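Local structure of acyl-coenzyme A oxidase (5K3H) at residues His3-Thr7 and Ala23-His28; Ser307-Asn311 and Leu615-Phe620; Asp15-Glu19 and Val332-Glu336; Arg43-Thr48 and Glu97-Leu101; Asp565-Leu569 and Tyr603-Ile607. The protein catalyses the FAD-dependent desaturation of acyl-CoA by oxygen to (2E)-enoyl-CoA and hydrogen peroxide, the first step of peroxisomal beta-oxidation. All coordinates share one frame; numbering follows the deposited sequence.

Three of the five contacts (1, 3 and 4) involve the N-terminal region; interactions 2 and 5 join later helices. Along the chain, interaction 1 closes before interactions 4, 2 and 5, whereas interactions 1 and 3 alternate, the helix 14-21 of interaction 3 lying between the two segments of interaction 1. Interactions 2 and 5 both use helix 590-616, with centres about 17 Å apart, and interaction 5 is nested in the loop closed by interaction 2. Interaction 2 touches two others: Asp616 and Glu619 bond to Asn5 and His28 of interaction 1, and Glu619 pairs with Arg45 of interaction 4. Interactions 3 and 4 are about 30 Å apart between centres. The N-terminal helices are thus fastened to the C-terminal helical region.

Interaction 1. Residues His3-Thr7 and Ala23-His28; sequences HLNKT and ATFDTH
Lys6 and Asp26 form a salt bridge, NZ to OD1 at 3.1 Å, weak as a hydrogen bond. The lysine chain bends at chi2 and chi4, which folds the ammonium back over its own segment, where NZ also donates to His3 O at 3.0 Å. Two backbone N-H groups also donate across the contact. Thr27 N donates a hydrogen bond to Leu4 O (3.2 Å), and Lys6 N points nearly straight at Thr27 OG1 (3.0 Å, 169°). Asp26 is the N-cap of helix 27-35, its OD1 accepting weakly from His28 N. Apolar contact comes from Lys6 CG, 3.4 Å from the centroid of the His28 ring and almost on its normal, a CH-pi contact; from Leu4 CB beside Ala23 CB; and from Thr27 CG2 against Asn5 CA. Beyond the pair, His28 ND1 bonds to Glu619, and Asn5 ND2 to Ser613 and Asp616. Were Lys6 replaced by an alanine, Asp26 OD1 would probably lose its cationic mate and the centre of the His28 ring the CG that covers it. Asp26 OD1 serves both helix cap and ion pair; its negative charge probably suits the start of helix 27-35, and Lys6 ties the N-terminal arm to it.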
# COMPACT_ATOMS: atom_id res chain seq x y z
N HIS B 3 37.24 -8.17 1.85
CA HIS B 3 36.86 -6.80 1.60
C HIS B 3 36.17 -6.25 2.84
O HIS B 3 35.80 -6.99 3.75
CB HIS B 3 35.92 -6.71 0.39
CG HIS B 3 36.50 -7.27 -0.88
ND1 HIS B 3 36.07 -8.46 -1.44
CD2 HIS B 3 37.47 -6.80 -1.70
CE1 HIS B 3 36.74 -8.69 -2.55
NE2 HIS B 3 37.59 -7.70 -2.74
N LEU B 4 36.05 -4.92 2.90
CA LEU B 4 35.25 -4.32 3.96
C LEU B 4 33.81 -4.87 3.97
O LEU B 4 33.23 -5.10 5.04
CB LEU B 4 35.27 -2.81 3.79
CG LEU B 4 36.65 -2.22 4.20
CD1 LEU B 4 36.82 -0.73 3.83
CD2 LEU B 4 36.94 -2.45 5.70
N ASN B 5 33.22 -5.11 2.80
CA ASN B 5 31.88 -5.69 2.73
C ASN B 5 32.00 -7.22 2.81
O ASN B 5 32.66 -7.84 1.96
CB ASN B 5 31.13 -5.23 1.47
CG ASN B 5 29.72 -5.82 1.35
OD1 ASN B 5 29.55 -7.05 1.31
ND2 ASN B 5 28.70 -4.95 1.31
N LYS B 6 31.44 -7.80 3.86
CA LYS B 6 31.61 -9.23 4.14
C LYS B 6 30.60 -10.10 3.42
O LYS B 6 30.59 -11.32 3.65
CB LYS B 6 31.51 -9.49 5.66
CG LYS B 6 32.59 -8.79 6.44
CD LYS B 6 33.94 -9.24 5.95
CE LYS B 6 35.04 -8.73 6.83
NZ LYS B 6 35.26 -7.28 6.65
N THR B 7 29.71 -9.51 2.61
CA THR B 7 28.71 -10.29 1.89
C THR B 7 29.16 -10.69 0.48
O THR B 7 28.61 -11.65 -0.08
CB THR B 7 27.41 -9.49 1.86
OG1 THR B 7 27.03 -9.20 3.21
CG2 THR B 7 26.29 -10.26 1.21
N ALA B 23 32.32 0.09 -0.31
CA ALA B 23 32.11 0.25 1.13
C ALA B 23 33.33 0.90 1.79
O ALA B 23 34.47 0.54 1.51
CB ALA B 23 31.81 -1.09 1.80
N THR B 24 33.07 1.84 2.70
CA THR B 24 34.09 2.49 3.50
C THR B 24 34.12 1.97 4.93
O THR B 24 34.80 2.57 5.78
CB THR B 24 33.80 3.97 3.56
OG1 THR B 24 32.61 4.13 4.33
CG2 THR B 24 33.56 4.51 2.18
N PHE B 25 33.39 0.89 5.23
CA PHE B 25 33.30 0.35 6.58
C PHE B 25 33.07 -1.15 6.51
O PHE B 25 32.59 -1.69 5.50
CB PHE B 25 32.18 1.02 7.39
CG PHE B 25 30.80 0.79 6.84
CD1 PHE B 25 30.27 1.63 5.87
CD2 PHE B 25 30.03 -0.28 7.28
CE1 PHE B 25 29.02 1.40 5.35
CE2 PHE B 25 28.77 -0.52 6.77
CZ PHE B 25 28.26 0.32 5.81
N ASP B 26 33.38 -1.80 7.63
CA ASP B 26 33.27 -3.24 7.80
C ASP B 26 31.84 -3.62 8.18
O ASP B 26 31.35 -3.24 9.26
CB ASP B 26 34.28 -3.65 8.89
CG ASP B 26 34.19 -5.11 9.29
OD1 ASP B 26 33.42 -5.89 8.68
OD2 ASP B 26 34.90 -5.49 10.25
N THR B 27 31.17 -4.40 7.34
CA THR B 27 29.75 -4.66 7.58
C THR B 27 29.52 -5.59 8.78
O THR B 27 28.44 -5.52 9.38
CB THR B 27 29.07 -5.23 6.32
OG1 THR B 27 29.67 -6.48 5.93
CG2 THR B 27 29.16 -4.26 5.15
N HIS B 28 30.50 -6.42 9.16
CA HIS B 28 30.38 -7.15 10.43
C HIS B 28 30.29 -6.17 11.60
O HIS B 28 29.57 -6.44 12.57
CB HIS B 28 31.58 -8.08 10.66
CG HIS B 28 31.56 -9.36 9.87
ND1 HIS B 28 30.44 -9.81 9.20
CD2 HIS B 28 32.52 -10.29 9.66
CE1 HIS B 28 30.72 -10.95 8.60
NE2 HIS B 28 31.98 -11.27 8.87

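Interaction 2. Residues Ser307-Asn311 and Leu615-Phe620; sequences SYALN and LDSWEF
Ser307 turns OG away from its own N (chi1 -173°) and lays it on the face of the Trp618 indole, while Tyr308 and Phe620 each hold CG beside the backbone N, which points their two rings at each other. The Ser307 OG to Trp618 CG distance is 3.3 Å, and Ser307 CB adds a CH-pi contact over the six-membered ring. Tyr308 presents its edge to the face of Phe620 in a T-shaped pair, ring centroids 4.7 Å apart and planes at 69°; Tyr308 CE1 stands over the centre of the Phe620 ring. Beyond the pair, Tyr308 OH bonds to Glu624. Asn311 supplies the polar link. Its ND2 donates to Ser307 O at 2.8 Å and to Leu615 O at 3.3 Å, both acceptors lying in the amide plane, though the nitrogen stands above each carbonyl plane. Each carbonyl takes a backbone N-H from its opposite face, Asn311 N for Ser307 O and Trp618 N for Leu615 O. Asn311 OD1 receives two waters: one accepts from Phe620 N, the other also donates to Asp616 OD1, whose salt-bridge partner is Arg315. Leu615 CD2 packs on Leu310 CB at 3.6 Å. Here helix 300-319 of the C-alpha1 region meets the C-terminal end of helix 590-616 and the type I turn from Asp616 to Glu619. With both amide hydrogens committed and two waters on the oxygen, the Asn311 amide is fixed in rotation; this buried junction satisfies Leu615 O near the end of helix 590-616 and adds a second donor to Ser307 O within helix 300-319.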
# COMPACT_ATOMS: atom_id res chain seq x y z
N SER B 307 13.87 -2.76 6.29
CA SER B 307 15.17 -3.16 5.77
C SER B 307 15.06 -4.38 4.83
O SER B 307 15.78 -4.45 3.83
CB SER B 307 16.13 -3.43 6.94
OG SER B 307 17.46 -3.67 6.47
N TYR B 308 14.16 -5.34 5.10
CA TYR B 308 13.89 -6.38 4.11
C TYR B 308 13.62 -5.75 2.76
O TYR B 308 14.24 -6.12 1.75
CB TYR B 308 12.68 -7.25 4.46
CG TYR B 308 12.84 -8.29 5.54
CD1 TYR B 308 14.09 -8.74 5.95
CD2 TYR B 308 11.71 -8.80 6.18
CE1 TYR B 308 14.20 -9.68 6.96
CE2 TYR B 308 11.82 -9.74 7.19
CZ TYR B 308 13.07 -10.17 7.58
OH TYR B 308 13.16 -11.11 8.59
N ALA B 309 12.66 -4.81 2.72
CA ALA B 309 12.23 -4.25 1.44
C ALA B 309 13.34 -3.46 0.77
O ALA B 309 13.52 -3.53 -0.45
CB ALA B 309 10.99 -3.37 1.66
N LEU B 310 14.15 -2.74 1.56
CA LEU B 310 15.20 -1.92 0.94
C LEU B 310 16.36 -2.77 0.44
O LEU B 310 16.93 -2.47 -0.61
CB LEU B 310 15.68 -0.87 1.94
CG LEU B 310 14.61 0.20 2.24
CD1 LEU B 310 14.97 0.92 3.54
CD2 LEU B 310 14.50 1.16 1.10
N ASN B 311 16.71 -3.84 1.17
CA ASN B 311 17.66 -4.81 0.62
C ASN B 311 17.21 -5.28 -0.76
O ASN B 311 17.99 -5.34 -1.71
CB ASN B 311 17.80 -5.99 1.57
CG ASN B 311 18.88 -5.78 2.64
OD1 ASN B 311 20.05 -6.10 2.42
ND2 ASN B 311 18.48 -5.26 3.81
N LEU B 615 22.75 -1.86 3.82
CA LEU B 615 21.68 -2.84 3.91
C LEU B 615 22.21 -4.25 4.10
O LEU B 615 21.59 -5.04 4.81
CB LEU B 615 20.81 -2.76 2.65
CG LEU B 615 20.07 -1.42 2.53
CD1 LEU B 615 19.62 -1.23 1.09
CD2 LEU B 615 18.88 -1.34 3.51
N ASP B 616 23.35 -4.59 3.48
CA ASP B 616 24.00 -5.87 3.76
C ASP B 616 24.32 -6.03 5.25
O ASP B 616 24.39 -7.16 5.74
CB ASP B 616 25.31 -6.03 3.00
CG ASP B 616 25.13 -6.33 1.55
OD1 ASP B 616 24.07 -6.89 1.16
OD2 ASP B 616 26.10 -6.07 0.79
N SER B 617 24.58 -4.93 5.95
CA SER B 617 24.97 -5.02 7.35
C SER B 617 23.87 -5.59 8.23
O SER B 617 24.15 -5.98 9.36
CB SER B 617 25.41 -3.65 7.87
OG SER B 617 26.58 -3.20 7.20
N TRP B 618 22.62 -5.61 7.76
CA TRP B 618 21.58 -6.29 8.53
C TRP B 618 21.68 -7.81 8.43
O TRP B 618 21.02 -8.51 9.21
CB TRP B 618 20.22 -5.82 8.05
CG TRP B 618 20.00 -4.42 8.40
CD1 TRP B 618 20.61 -3.34 7.86
CD2 TRP B 618 19.09 -3.92 9.37
NE1 TRP B 618 20.15 -2.19 8.44
CE2 TRP B 618 19.21 -2.52 9.38
CE3 TRP B 618 18.18 -4.52 10.24
CZ2 TRP B 618 18.45 -1.71 10.21
CZ3 TRP B 618 17.41 -3.70 11.07
CH2 TRP B 618 17.56 -2.31 11.04
N GLU B 619 22.46 -8.30 7.47
CA GLU B 619 22.84 -9.70 7.32
C GLU B 619 21.63 -10.63 7.34
O GLU B 619 21.46 -11.46 8.24
CB GLU B 619 23.89 -10.05 8.38
CG GLU B 619 25.16 -9.27 8.12
CD GLU B 619 26.28 -9.68 9.00
OE1 GLU B 619 26.00 -10.03 10.18
OE2 GLU B 619 27.42 -9.68 8.53
N PHE B 620 20.80 -10.47 6.30
CA PHE B 620 19.68 -11.37 6.03
C PHE B 620 20.09 -12.39 4.98
O PHE B 620 20.43 -12.02 3.85
CB PHE B 620 18.46 -10.61 5.54
CG PHE B 620 18.00 -9.54 6.47
CD1 PHE B 620 17.79 -9.81 7.82
CD2 PHE B 620 17.75 -8.27 6.00
CE1 PHE B 620 17.36 -8.83 8.68
CE2 PHE B 620 17.32 -7.28 6.86
CZ PHE B 620 17.13 -7.57 8.20
O HOH W 1 21.03 -8.16 4.42
O HOH W 2 21.70 -5.33 0.22

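Interaction 3. Residues Asp15-Glu19 and Val332-Glu336; sequences DLTAE and VKVLE
Lys333 NZ reaches helix 14-21 and is gripped there by two oxygens: Asp15 O at 2.8 Å, met in the carbonyl plane on a lone pair, and Glu19 OE2 at 2.9 Å, a salt bridge that uses the anti lone pair. A water accepts from NZ at 2.7 Å and donates weakly to Asp15 OD1. That carboxylate oxygen stands 4.2 Å from Lys333 NZ, beyond salt-bridge range, and packs instead against Lys333 CE; its strongest partner is Arg321. The lysine is extended from CG to NZ (chi2 to chi4 near 180°), which lets it span from its loop to the helix, whereas Glu19 bends at chi2 (-58°) to come at it from the opposite direction. Over one face of the carboxylate, Leu335 CD2 lies 3.6 Å from Glu19 OE1. In the next shell Arg608 forms a salt bridge with Glu19 OE1 and another with Glu336, and Leu335 O accepts from Gln341, an FAD-binding residue. The segment 332-336 closes a short 3-10 turn through Glu336 N to Lys333 O. Glu19 therefore sits between two cations, one on each oxygen, which would probably favour its ionised form, and the ammonium joins helix 14-21 to the loop leading into helix 338-367.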
# COMPACT_ATOMS: atom_id res chain seq x y z
N ASP B 15 27.74 -6.43 -11.29
CA ASP B 15 27.08 -5.14 -11.07
C ASP B 15 26.75 -4.93 -9.60
O ASP B 15 26.82 -3.80 -9.09
CB ASP B 15 25.84 -5.05 -11.95
CG ASP B 15 26.18 -4.64 -13.38
OD1 ASP B 15 27.27 -4.02 -13.56
OD2 ASP B 15 25.40 -4.96 -14.30
N LEU B 16 26.38 -6.00 -8.89
CA LEU B 16 26.12 -5.89 -7.46
C LEU B 16 27.43 -5.84 -6.67
O LEU B 16 27.58 -5.01 -5.76
CB LEU B 16 25.26 -7.06 -7.00
CG LEU B 16 24.79 -7.10 -5.56
CD1 LEU B 16 24.12 -5.81 -5.19
CD2 LEU B 16 23.82 -8.25 -5.41
N THR B 17 28.39 -6.70 -7.02
CA THR B 17 29.71 -6.63 -6.40
C THR B 17 30.35 -5.24 -6.53
O THR B 17 30.94 -4.74 -5.57
CB THR B 17 30.62 -7.70 -6.98
OG1 THR B 17 30.03 -8.98 -6.72
CG2 THR B 17 31.97 -7.65 -6.32
N ALA B 18 30.23 -4.60 -7.69
CA ALA B 18 30.78 -3.25 -7.85
C ALA B 18 30.21 -2.28 -6.82
O ALA B 18 30.94 -1.41 -6.31
CB ALA B 18 30.50 -2.73 -9.26
N GLU B 19 28.93 -2.42 -6.48
CA GLU B 19 28.34 -1.55 -5.47
C GLU B 19 28.80 -1.90 -4.06
O GLU B 19 28.68 -1.07 -3.15
CB GLU B 19 26.81 -1.61 -5.54
CG GLU B 19 26.22 -1.09 -6.85
CD GLU B 19 26.61 0.35 -7.12
OE1 GLU B 19 26.72 1.14 -6.13
OE2 GLU B 19 26.82 0.68 -8.32
N VAL B 332 22.37 2.55 -17.86
CA VAL B 332 22.91 2.68 -16.53
C VAL B 332 22.09 1.84 -15.57
O VAL B 332 20.91 1.55 -15.81
CB VAL B 332 22.97 4.16 -16.07
CG1 VAL B 332 23.83 5.00 -16.98
CG2 VAL B 332 21.58 4.72 -16.01
N LYS B 333 22.71 1.43 -14.47
CA LYS B 333 21.97 0.87 -13.35
C LYS B 333 20.92 1.87 -12.91
O LYS B 333 21.21 3.06 -12.78
CB LYS B 333 22.91 0.59 -12.19
CG LYS B 333 24.03 -0.37 -12.48
CD LYS B 333 25.00 -0.37 -11.32
CE LYS B 333 26.19 -1.27 -11.59
NZ LYS B 333 27.10 -1.32 -10.40
N VAL B 334 19.69 1.41 -12.63
CA VAL B 334 18.70 2.39 -12.19
C VAL B 334 19.11 3.04 -10.87
O VAL B 334 18.68 4.16 -10.59
CB VAL B 334 17.29 1.80 -12.12
CG1 VAL B 334 16.90 1.29 -13.48
CG2 VAL B 334 17.20 0.70 -11.09
N LEU B 335 20.00 2.41 -10.10
CA LEU B 335 20.58 3.05 -8.92
C LEU B 335 21.28 4.35 -9.26
O LEU B 335 21.49 5.18 -8.37
CB LEU B 335 21.58 2.10 -8.23
CG LEU B 335 22.11 2.34 -6.80
CD1 LEU B 335 21.02 2.48 -5.77
CD2 LEU B 335 23.14 1.26 -6.36
N GLU B 336 21.59 4.58 -10.54
CA GLU B 336 22.27 5.80 -10.98
C GLU B 336 21.38 7.03 -10.91
O GLU B 336 21.89 8.15 -10.78
CB GLU B 336 22.75 5.59 -12.42
CG GLU B 336 24.14 6.09 -12.75
CD GLU B 336 25.19 5.47 -11.87
OE1 GLU B 336 25.49 4.26 -12.03
OE2 GLU B 336 25.70 6.21 -10.98
O HOH W 3 29.24 -1.61 -12.10

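Interaction 4. Residues Arg43-Thr48 and Glu97-Leu101; sequences RRREIT and ELYHL
Arg43 reaches across to Glu97 from helix 38-52, and its chain can be followed outward. CB, CG and CD pass along Glu97 OE2, with CG at 3.5 Å. Bends at chi2 and chi3 then turn the guanidinium side-on: NE donates to Glu97 OE2 at 2.9 Å, and NH2 to Glu97 OE1 at 3.3 Å. Both oxygens lie near the guanidinium plane, yet the nitrogens come from above the carboxylate plane, the two planes standing 58° apart. At the far corner NH1 meets Glu46 OE1 at 2.6 Å, completing a salt-bridge network, and NH2 also bonds to Ile89 O. Deeper in, the His100 ring lies under Arg44, whose CB sits over its face in a CH-pi contact, and His100 NE2 donates weakly to Arg44 O at 3.1 Å. Ile47 CG2 approaches His100 CD2 at 3.6 Å. Arg44 itself bonds to Glu619 O. A leucine in place of Arg43 would probably leave Glu97 and Glu46 without their shared cation, with the Glu97 carboxylate held less firmly, by Asp91 N. The segments cross at -43° in the N-terminal domain, and Arg43 joins Glu46 of its own helix to Glu97 of helix 97-105, its charge probably balanced by the two carboxylates.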
# COMPACT_ATOMS: atom_id res chain seq x y z
N ARG B 43 26.22 -14.29 16.60
CA ARG B 43 25.35 -15.43 16.87
C ARG B 43 24.31 -15.60 15.76
O ARG B 43 23.93 -16.72 15.43
CB ARG B 43 24.69 -15.30 18.25
CG ARG B 43 25.63 -15.63 19.43
CD ARG B 43 25.98 -17.12 19.41
NE ARG B 43 24.80 -17.97 19.49
CZ ARG B 43 24.63 -19.06 18.74
NH1 ARG B 43 25.55 -19.40 17.86
NH2 ARG B 43 23.53 -19.81 18.86
N ARG B 44 23.84 -14.48 15.19
CA ARG B 44 22.94 -14.56 14.04
C ARG B 44 23.60 -15.31 12.88
O ARG B 44 22.97 -16.15 12.23
CB ARG B 44 22.51 -13.16 13.59
CG ARG B 44 21.57 -12.43 14.56
CD ARG B 44 21.12 -11.10 14.00
NE ARG B 44 20.16 -11.22 12.90
CZ ARG B 44 20.51 -11.24 11.61
NH1 ARG B 44 21.78 -11.16 11.26
NH2 ARG B 44 19.59 -11.33 10.67
N ARG B 45 24.86 -14.98 12.59
CA ARG B 45 25.55 -15.64 11.49
C ARG B 45 25.77 -17.11 11.78
O ARG B 45 25.67 -17.94 10.87
CB ARG B 45 26.87 -14.93 11.19
CG ARG B 45 26.64 -13.47 10.81
CD ARG B 45 27.83 -12.82 10.15
NE ARG B 45 28.98 -12.70 11.05
CZ ARG B 45 29.13 -11.72 11.93
NH1 ARG B 45 28.20 -10.78 12.06
NH2 ARG B 45 30.21 -11.69 12.70
N GLU B 46 26.06 -17.46 13.05
CA GLU B 46 26.25 -18.86 13.42
C GLU B 46 24.95 -19.64 13.33
O GLU B 46 24.93 -20.77 12.85
CB GLU B 46 26.82 -18.97 14.84
CG GLU B 46 28.22 -18.40 14.98
CD GLU B 46 28.76 -18.50 16.40
OE1 GLU B 46 28.03 -18.96 17.29
OE2 GLU B 46 29.91 -18.09 16.64
N ILE B 47 23.85 -19.04 13.81
CA ILE B 47 22.53 -19.66 13.70
C ILE B 47 22.17 -19.92 12.24
O ILE B 47 21.65 -20.99 11.89
CB ILE B 47 21.47 -18.77 14.38
CG1 ILE B 47 21.64 -18.76 15.90
CG2 ILE B 47 20.08 -19.20 13.97
CD1 ILE B 47 20.90 -17.61 16.55
N THR B 48 22.40 -18.92 11.38
CA THR B 48 22.12 -19.07 9.96
C THR B 48 22.92 -20.21 9.36
O THR B 48 22.39 -21.03 8.61
CB THR B 48 22.40 -17.74 9.25
OG1 THR B 48 21.47 -16.77 9.72
CG2 THR B 48 22.31 -17.84 7.73
N GLU B 97 17.86 -14.56 19.90
CA GLU B 97 18.26 -15.75 19.16
C GLU B 97 17.02 -16.49 18.65
O GLU B 97 17.04 -17.07 17.56
CB GLU B 97 19.14 -16.68 20.00
CG GLU B 97 20.47 -16.09 20.46
CD GLU B 97 21.56 -17.14 20.79
OE1 GLU B 97 21.28 -18.36 20.77
OE2 GLU B 97 22.70 -16.72 21.08
N LEU B 98 15.95 -16.51 19.45
CA LEU B 98 14.70 -17.13 19.03
C LEU B 98 13.98 -16.26 18.00
O LEU B 98 13.42 -16.77 17.03
CB LEU B 98 13.81 -17.38 20.25
CG LEU B 98 12.45 -18.06 20.11
CD1 LEU B 98 12.59 -19.49 19.62
CD2 LEU B 98 11.70 -18.04 21.43
N TYR B 99 14.03 -14.94 18.17
CA TYR B 99 13.44 -14.04 17.19
C TYR B 99 14.09 -14.25 15.82
O TYR B 99 13.40 -14.40 14.80
CB TYR B 99 13.61 -12.60 17.67
CG TYR B 99 12.93 -11.57 16.82
CD1 TYR B 99 11.55 -11.54 16.71
CD2 TYR B 99 13.67 -10.62 16.12
CE1 TYR B 99 10.91 -10.61 15.94
CE2 TYR B 99 13.04 -9.67 15.35
CZ TYR B 99 11.65 -9.67 15.26
OH TYR B 99 10.99 -8.74 14.47
N HIS B 100 15.43 -14.31 15.78
CA HIS B 100 16.14 -14.60 14.54
C HIS B 100 15.81 -16.00 14.01
O HIS B 100 15.48 -16.16 12.83
CB HIS B 100 17.64 -14.44 14.76
CG HIS B 100 18.48 -14.80 13.58
ND1 HIS B 100 18.37 -14.15 12.36
CD2 HIS B 100 19.50 -15.69 13.44
CE1 HIS B 100 19.26 -14.66 11.52
NE2 HIS B 100 19.95 -15.60 12.15
N LEU B 101 15.88 -17.01 14.88
CA LEU B 101 15.56 -18.37 14.46
C LEU B 101 14.19 -18.45 13.81
O LEU B 101 14.03 -19.05 12.73
CB LEU B 101 15.64 -19.30 15.68
CG LEU B 101 15.21 -20.77 15.58
CD1 LEU B 101 16.15 -21.59 14.71
CD2 LEU B 101 15.08 -21.36 16.99

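Interaction 5. Residues Asp565-Leu569 and Tyr603-Ile607; sequences DLLHL and YLQKI
The Tyr603 ring takes His568 CB over one face, 3.4 Å from its centroid, a CH-pi contact in this antiparallel helix pair of the C-terminal helical domain. In return Tyr603 OH lies over one face of the His568 imidazole, toward the rim and 3.4 Å from His568 CG. The two rings are nearly parallel, planes at 13°, but so far offset that they barely overlap. His568 is held by its nitrogens: ND1 bonds to Ser564 O and NE2 to Gly487 O, which fixes the tilt of the ring. Its chi1 (-86°) sets the imidazole beside its backbone N, nearly parallel to the tyrosine ring. Asp565 O approaches the same tyrosine obliquely, nearest CD1.

Below the rings the contact is apolar. Leu569 CD1 meets Leu604 CD2 at 3.8 Å and Leu569 CD2 meets Ile607 CG1 at 3.9 Å, while Ile607 CD1 reaches under Asp565 and Leu566. Helix 338-367 covers this layer: Leu566 touches Ala349, Leu569 touches Phe345, and Leu604 lies on Gln341, an FAD-binding residue, so the packing probably backs the region of the FAD site. The segments of helices 557-577 and 590-616 run at 152° with their axes 9.4 Å apart at closest approach.

At the more open side Lys606 bends at chi2 and chi4 to bring its ammonium to Asp565 in a salt bridge. NZ meets OD2 on the syn side, out of the carboxylate plane, at 2.9 Å; a water also donates to Asp565 OD2 and to Lys606 O.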
# COMPACT_ATOMS: atom_id res chain seq x y z
N ASP B 565 26.69 10.29 7.84
CA ASP B 565 26.16 10.57 6.51
C ASP B 565 24.69 10.23 6.44
O ASP B 565 23.89 10.99 5.89
CB ASP B 565 26.90 9.78 5.43
CG ASP B 565 28.32 10.21 5.27
OD1 ASP B 565 28.68 11.29 5.80
OD2 ASP B 565 29.08 9.49 4.57
N LEU B 566 24.31 9.05 6.96
CA LEU B 566 22.90 8.67 7.00
C LEU B 566 22.09 9.68 7.78
O LEU B 566 21.02 10.10 7.32
CB LEU B 566 22.72 7.29 7.66
CG LEU B 566 22.32 6.09 6.81
CD1 LEU B 566 21.67 5.00 7.65
CD2 LEU B 566 21.40 6.54 5.72
N LEU B 567 22.61 10.10 8.94
CA LEU B 567 21.89 11.02 9.80
C LEU B 567 21.66 12.36 9.12
O LEU B 567 20.57 12.94 9.22
CB LEU B 567 22.65 11.24 11.10
CG LEU B 567 22.09 12.38 11.95
CD1 LEU B 567 20.69 12.11 12.53
CD2 LEU B 567 23.07 12.72 13.04
N HIS B 568 22.67 12.85 8.39
CA HIS B 568 22.54 14.13 7.70
C HIS B 568 21.52 14.04 6.58
O HIS B 568 20.83 15.03 6.30
CB HIS B 568 23.87 14.60 7.13
CG HIS B 568 24.69 15.37 8.11
ND1 HIS B 568 25.58 14.77 8.97
CD2 HIS B 568 24.70 16.69 8.41
CE1 HIS B 568 26.14 15.69 9.74
NE2 HIS B 568 25.61 16.86 9.42
N LEU B 569 21.45 12.90 5.89
CA LEU B 569 20.37 12.68 4.93
C LEU B 569 19.01 12.72 5.62
O LEU B 569 18.08 13.39 5.15
CB LEU B 569 20.56 11.33 4.23
CG LEU B 569 19.49 10.91 3.21
CD1 LEU B 569 19.38 11.93 2.06
CD2 LEU B 569 19.78 9.52 2.69
N TYR B 603 23.71 14.52 -0.05
CA TYR B 603 23.91 13.30 0.73
C TYR B 603 23.33 12.06 0.05
O TYR B 603 23.82 10.96 0.31
CB TYR B 603 23.33 13.45 2.15
CG TYR B 603 24.26 14.19 3.09
CD1 TYR B 603 25.34 13.56 3.66
CD2 TYR B 603 24.06 15.55 3.38
CE1 TYR B 603 26.20 14.24 4.52
CE2 TYR B 603 24.91 16.26 4.22
CZ TYR B 603 25.98 15.60 4.79
OH TYR B 603 26.83 16.29 5.64
N LEU B 604 22.39 12.21 -0.88
CA LEU B 604 22.04 11.07 -1.72
C LEU B 604 23.29 10.51 -2.41
O LEU B 604 23.61 9.32 -2.27
CB LEU B 604 21.01 11.50 -2.77
CG LEU B 604 19.59 11.81 -2.28
CD1 LEU B 604 18.67 12.27 -3.45
CD2 LEU B 604 18.99 10.61 -1.48
N GLN B 605 24.03 11.37 -3.10
CA GLN B 605 25.27 10.97 -3.76
C GLN B 605 26.30 10.44 -2.76
O GLN B 605 27.05 9.50 -3.06
CB GLN B 605 25.80 12.19 -4.53
CG GLN B 605 27.32 12.23 -4.82
CD GLN B 605 28.14 12.84 -3.66
OE1 GLN B 605 27.65 13.73 -2.94
NE2 GLN B 605 29.40 12.37 -3.49
N LYS B 606 26.36 11.04 -1.57
CA LYS B 606 27.32 10.61 -0.56
C LYS B 606 26.98 9.23 -0.03
O LYS B 606 27.88 8.42 0.28
CB LYS B 606 27.37 11.65 0.57
CG LYS B 606 28.49 11.43 1.56
CD LYS B 606 29.74 12.16 1.05
CE LYS B 606 31.00 11.65 1.68
NZ LYS B 606 30.78 11.28 3.09
N ILE B 607 25.68 8.93 0.10
CA ILE B 607 25.25 7.65 0.64
C ILE B 607 25.46 6.52 -0.37
O ILE B 607 25.79 5.38 0.01
CB ILE B 607 23.77 7.76 1.06
CG1 ILE B 607 23.60 8.66 2.30
CG2 ILE B 607 23.17 6.38 1.31
CD1 ILE B 607 24.26 8.13 3.52
O HOH W 4 28.54 7.23 3.10